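Long-range contacts in probable 2-phosphosulfolactate phosphatase (Clostridium acetobutylicum, PDB 1VR0), which probably catalyses the magnesium-dependent hydrolysis of (2R)-O-phospho-3-sulfolactate to (2R)-3-sulfolactate and phosphate: residues S20-K25 against G117-K122; T113-T118 against G158-F163. All blocks are in the same frame, centred on the assembly; numbering follows the deposited sequence.

Both contacts use the start of helix 117-123, and their centres lie about 7 Å apart. Contact 1 is a surface contact: the loop 20-25, which follows strand 13-18, meets the flank of the helix through a salt bridge and small apolar side chains. Contact 2 is partly buried and sits in the active site, where the turn into that helix faces the loop 158-163; its chemistry is that of an amide hydrogen bond, a CH-pi contact, a bridging water and a bound magnesium ion. The two share Gly117 and Thr118, and the loops 20-25 and 158-163 adjoin near Ser20 and Gly161.

Contact 1 of 2, residues S20-K25 against G117-K122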
# COMPACT_ATOMS: atom_id res chain seq x y z
N SER A 20 2.39 -6.18 -1.65
CA SER A 20 1.94 -7.47 -2.17
C SER A 20 2.88 -8.00 -3.23
O SER A 20 3.58 -7.23 -3.87
CB SER A 20 0.53 -7.36 -2.76
OG SER A 20 0.55 -7.34 -4.19
N ALA A 21 2.83 -9.31 -3.45
CA ALA A 21 3.60 -9.97 -4.52
C ALA A 21 3.34 -9.39 -5.92
O ALA A 21 4.23 -9.40 -6.76
CB ALA A 21 3.31 -11.48 -4.51
N ASP A 22 2.14 -8.87 -6.16
CA ASP A 22 1.78 -8.23 -7.43
C ASP A 22 2.16 -6.76 -7.50
O ASP A 22 1.91 -6.12 -8.51
CB ASP A 22 0.28 -8.37 -7.70
CG ASP A 22 -0.11 -9.79 -8.08
OD1 ASP A 22 0.67 -10.49 -8.74
OD2 ASP A 22 -1.21 -10.24 -7.73
N ASP A 23 2.76 -6.23 -6.43
CA ASP A 23 3.20 -4.83 -6.43
C ASP A 23 4.72 -4.67 -6.31
O ASP A 23 5.21 -3.57 -6.12
CB ASP A 23 2.48 -4.08 -5.33
CG ASP A 23 1.01 -3.92 -5.65
OD1 ASP A 23 0.72 -3.25 -6.69
OD2 ASP A 23 0.15 -4.50 -4.91
N ILE A 24 5.48 -5.75 -6.51
CA ILE A 24 6.91 -5.64 -6.51
C ILE A 24 7.39 -4.97 -7.80
O ILE A 24 6.96 -5.32 -8.88
CB ILE A 24 7.55 -7.00 -6.45
CG1 ILE A 24 7.26 -7.65 -5.13
CG2 ILE A 24 9.04 -6.91 -6.62
CD1 ILE A 24 7.63 -9.08 -5.11
N LYS A 25 8.28 -4.00 -7.68
CA LYS A 25 8.94 -3.42 -8.84
C LYS A 25 10.42 -3.58 -8.54
O LYS A 25 10.86 -3.26 -7.44
CB LYS A 25 8.55 -1.94 -9.01
CG LYS A 25 7.07 -1.70 -9.41
CD LYS A 25 6.55 -0.40 -8.75
CE LYS A 25 5.12 0.06 -9.21
NZ LYS A 25 5.15 0.83 -10.49
N GLY A 117 3.38 -16.53 -0.54
CA GLY A 117 4.77 -16.49 -0.11
C GLY A 117 5.83 -16.83 -1.15
O GLY A 117 6.80 -16.09 -1.32
N THR A 118 5.64 -17.94 -1.87
CA THR A 118 6.64 -18.42 -2.83
C THR A 118 6.81 -17.49 -4.04
O THR A 118 7.93 -17.33 -4.55
CB THR A 118 6.36 -19.93 -3.27
OG1 THR A 118 5.10 -20.09 -3.97
CG2 THR A 118 6.42 -20.83 -2.03
N ARG A 119 5.71 -16.84 -4.45
CA ARG A 119 5.72 -15.79 -5.50
C ARG A 119 6.55 -14.54 -5.06
O ARG A 119 7.35 -13.99 -5.83
CB ARG A 119 4.28 -15.37 -5.82
CG ARG A 119 3.35 -16.56 -6.27
CD ARG A 119 1.85 -16.14 -6.57
NE ARG A 119 1.76 -14.78 -7.15
CZ ARG A 119 1.07 -13.75 -6.66
NH1 ARG A 119 0.28 -13.83 -5.57
NH2 ARG A 119 1.14 -12.60 -7.29
N ALA A 120 6.32 -14.10 -3.83
CA ALA A 120 7.04 -12.96 -3.27
C ALA A 120 8.58 -13.23 -3.19
O ALA A 120 9.41 -12.33 -3.41
CB ALA A 120 6.50 -12.62 -1.89
N ILE A 121 8.93 -14.47 -2.86
CA ILE A 121 10.35 -14.85 -2.72
C ILE A 121 11.04 -14.75 -4.09
O ILE A 121 11.98 -14.00 -4.28
CB ILE A 121 10.53 -16.26 -2.06
CG1 ILE A 121 10.04 -16.22 -0.62
CG2 ILE A 121 11.99 -16.66 -2.06
CD1 ILE A 121 9.78 -17.60 0.02
N LYS A 122 10.50 -15.45 -5.07
CA LYS A 122 10.98 -15.34 -6.44
C LYS A 122 10.99 -13.92 -6.96
O LYS A 122 11.90 -13.54 -7.68
CB LYS A 122 10.14 -16.24 -7.36
CG LYS A 122 10.21 -17.75 -7.05
CD LYS A 122 11.66 -18.28 -7.09
CE LYS A 122 11.82 -19.53 -7.94
NZ LYS A 122 13.23 -19.58 -8.46
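Asp22 and Arg119 form the polar half of this contact, a salt bridge of 2.6 Å from Asp22 OD1 to Arg119 NH2. OD1 comes in at the edge of the guanidinium, near its plane, yet the carboxylate is turned 44° from that plane, which is consistent with a one-oxygen rather than a paired, side-on bridge; Asp22 OD2 is farther from Arg119 NH2, at 3.4 Å. The long arginine suits the distance, and its chain bends at chi3 (34°) to bring the group over the loop. Ala21 CB packs over one guanidinium face, offset toward the rim, 3.7 Å from Arg119 NH2. Two small residues let the backbones come close, with Ala21 CA 4.7 Å from Ala120 CA, and the methyls meet at 4.3 Å from Ala21 CB to Ala120 CB. Ile24 CD1 makes a loose van der Waals contact with Ala120 O at 4.1 Å; this oxygen is hydrogen-bonded to Ser124 OG.

Behind this first shell, Ser20 shapes the loop. Ser20 OG accepts from Asp22 N, 3.0 Å away, and donates to Asp23 OD2, which it meets from above the carboxylate plane. Backbone hydrogen bonds link Ala21 to Ala157, while Asp22 O accepts from Lys25 NZ of the second subunit. The arrangement thus joins an ST turn, leaving strand 13-18 of the mixed sheet, to the first turn of a helix, beside the subunit interface.

Contact 2 of 2, residues T113-T118 against G158-F163; sequences TTTNGT and GTYGEF. With MG (magnesium ion), chain D; 3SL ((2R)-3-sulfolactic acid), chain E.
Asn116 and Tyr160 link two active-site loops: the turn that leads from strand 109-113 into helix 117-123, and a type I' beta turn from Thr159 to Glu162. Asn116 holds the N-cap position, but its amide is used across the contact and does not cap the helix. The hydrogen bonding centres on that amide. Asn116 OD1 accepts from Tyr160 N at 2.9 Å, with a fairly straight N-H...O angle of 157°, although the donor lies 39° out of the carbonyl plane. A water donates to the same OD1 and accepts from Gly161 N, so one oxygen serves two successive NH groups of the turn, one of them through the water. Asn116 ND2 is turned toward the sulfolactate and lies 3.4 Å from its O2; an amide suits the place by offering an acceptor to the turn and an NH2 toward the ligand.

The apolar part is a CH-pi contact. Thr115 CG2 packs over one face of the Tyr160 ring, 4.1 Å from its centroid. With chi1 at -70°, CG2 stands anti to the backbone N and is directed at the ring, while Thr115 OG1 is hydrogen-bonded to Glu82 OE1. Tyr160 OH is 3.5 Å from O11 of the sulfolactate.

Both central residues of the turn, Tyr160 and Gly161, have positive phi, which suits glycine at Gly161. Gly158, before the turn, also has positive phi, and a CB there would collide with Glu162 O. Metal binding involves the backbone: Asp38, Asp167 and two waters complete the ligands found round the magnesium ion, to which Gly158 O binds at 2.5 Å while lying 3.4 Å from Asn116 CG.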
# COMPACT_ATOMS: atom_id res chain seq x y z
N THR A 113 5.50 -24.99 -2.89
CA THR A 113 4.85 -24.00 -3.70
C THR A 113 3.61 -23.58 -2.94
O THR A 113 2.87 -24.42 -2.41
CB THR A 113 4.52 -24.55 -5.09
OG1 THR A 113 3.89 -23.53 -5.85
CG2 THR A 113 3.62 -25.79 -5.05
N THR A 114 3.40 -22.26 -2.84
CA THR A 114 2.25 -21.71 -2.13
C THR A 114 1.57 -20.60 -2.91
O THR A 114 2.07 -20.14 -3.95
CB THR A 114 2.61 -21.19 -0.69
OG1 THR A 114 3.40 -19.99 -0.76
CG2 THR A 114 3.35 -22.21 0.12
N THR A 115 0.41 -20.20 -2.40
CA THR A 115 -0.46 -19.23 -3.06
C THR A 115 0.22 -17.83 -3.16
O THR A 115 0.22 -17.25 -4.23
CB THR A 115 -1.86 -19.17 -2.34
OG1 THR A 115 -2.61 -20.39 -2.56
CG2 THR A 115 -2.68 -17.98 -2.83
N ASN A 116 0.86 -17.38 -2.07
CA ASN A 116 1.43 -16.02 -1.96
C ASN A 116 2.96 -15.95 -1.67
O ASN A 116 3.74 -15.37 -2.48
CB ASN A 116 0.68 -15.30 -0.85
CG ASN A 116 -0.81 -15.29 -1.12
OD1 ASN A 116 -1.24 -14.98 -2.24
ND2 ASN A 116 -1.60 -15.69 -0.12
N GLY A 117 3.38 -16.53 -0.54
CA GLY A 117 4.77 -16.49 -0.11
C GLY A 117 5.83 -16.83 -1.15
O GLY A 117 6.80 -16.09 -1.32
N THR A 118 5.64 -17.94 -1.87
CA THR A 118 6.64 -18.42 -2.83
C THR A 118 6.81 -17.49 -4.04
O THR A 118 7.93 -17.33 -4.55
CB THR A 118 6.36 -19.93 -3.27
OG1 THR A 118 5.10 -20.09 -3.97
CG2 THR A 118 6.42 -20.83 -2.03
N GLY A 158 1.23 -10.46 0.80
CA GLY A 158 -0.19 -10.12 0.72
C GLY A 158 -0.97 -11.41 0.52
O GLY A 158 -0.45 -12.49 0.79
N THR A 159 -2.21 -11.29 0.06
CA THR A 159 -2.95 -12.47 -0.33
C THR A 159 -3.62 -12.16 -1.67
O THR A 159 -4.27 -11.14 -1.82
CB THR A 159 -3.95 -12.92 0.80
OG1 THR A 159 -4.95 -13.79 0.27
CG2 THR A 159 -4.66 -11.77 1.42
N TYR A 160 -3.42 -13.06 -2.62
CA TYR A 160 -3.96 -12.90 -3.95
C TYR A 160 -3.64 -11.53 -4.55
O TYR A 160 -4.49 -10.89 -5.13
CB TYR A 160 -5.48 -13.14 -3.95
CG TYR A 160 -5.84 -14.54 -3.56
CD1 TYR A 160 -5.61 -15.60 -4.45
CD2 TYR A 160 -6.37 -14.83 -2.30
CE1 TYR A 160 -5.93 -16.92 -4.11
CE2 TYR A 160 -6.69 -16.15 -1.92
CZ TYR A 160 -6.47 -17.20 -2.84
OH TYR A 160 -6.76 -18.54 -2.51
N GLY A 161 -2.40 -11.10 -4.39
CA GLY A 161 -2.00 -9.80 -4.93
C GLY A 161 -2.60 -8.57 -4.28
O GLY A 161 -2.70 -7.54 -4.93
N GLU A 162 -2.98 -8.66 -3.02
CA GLU A 162 -3.53 -7.55 -2.32
C GLU A 162 -2.91 -7.33 -0.95
O GLU A 162 -2.55 -8.26 -0.24
CB GLU A 162 -5.04 -7.72 -2.13
CG GLU A 162 -5.71 -8.34 -3.35
CD GLU A 162 -6.90 -7.56 -3.88
OE1 GLU A 162 -7.84 -7.23 -3.10
OE2 GLU A 162 -6.90 -7.31 -5.12
N PHE A 163 -2.82 -6.07 -0.61
CA PHE A 163 -2.50 -5.64 0.71
C PHE A 163 -3.24 -6.52 1.72
O PHE A 163 -4.47 -6.65 1.64
CB PHE A 163 -2.95 -4.16 0.81
CG PHE A 163 -2.58 -3.49 2.07
CD1 PHE A 163 -3.15 -3.87 3.27
CD2 PHE A 163 -1.72 -2.42 2.06
CE1 PHE A 163 -2.85 -3.21 4.45
CE2 PHE A 163 -1.41 -1.75 3.23
CZ PHE A 163 -1.98 -2.16 4.43
MG MG D . 0.17 -13.41 3.06
O11 3SL E . -5.32 -18.71 0.66
C1 3SL E . -4.97 -19.33 1.68
O12 3SL E . -5.73 -19.67 2.63
C2 3SL E . -3.53 -19.68 1.77
O2 3SL E . -2.80 -18.56 1.28
C3 3SL E . -3.22 -20.01 3.21
S 3SL E . -1.59 -20.18 3.48
O3S 3SL E . -1.23 -21.61 3.50
O1S 3SL E . -0.73 -19.28 2.63
O2S 3SL E . -1.34 -19.80 4.87
O HOH W 1 -0.14 -12.30 -2.95
O HOH W 2 0.30 -14.00 5.53
O HOH W 3 -2.21 -13.43 3.73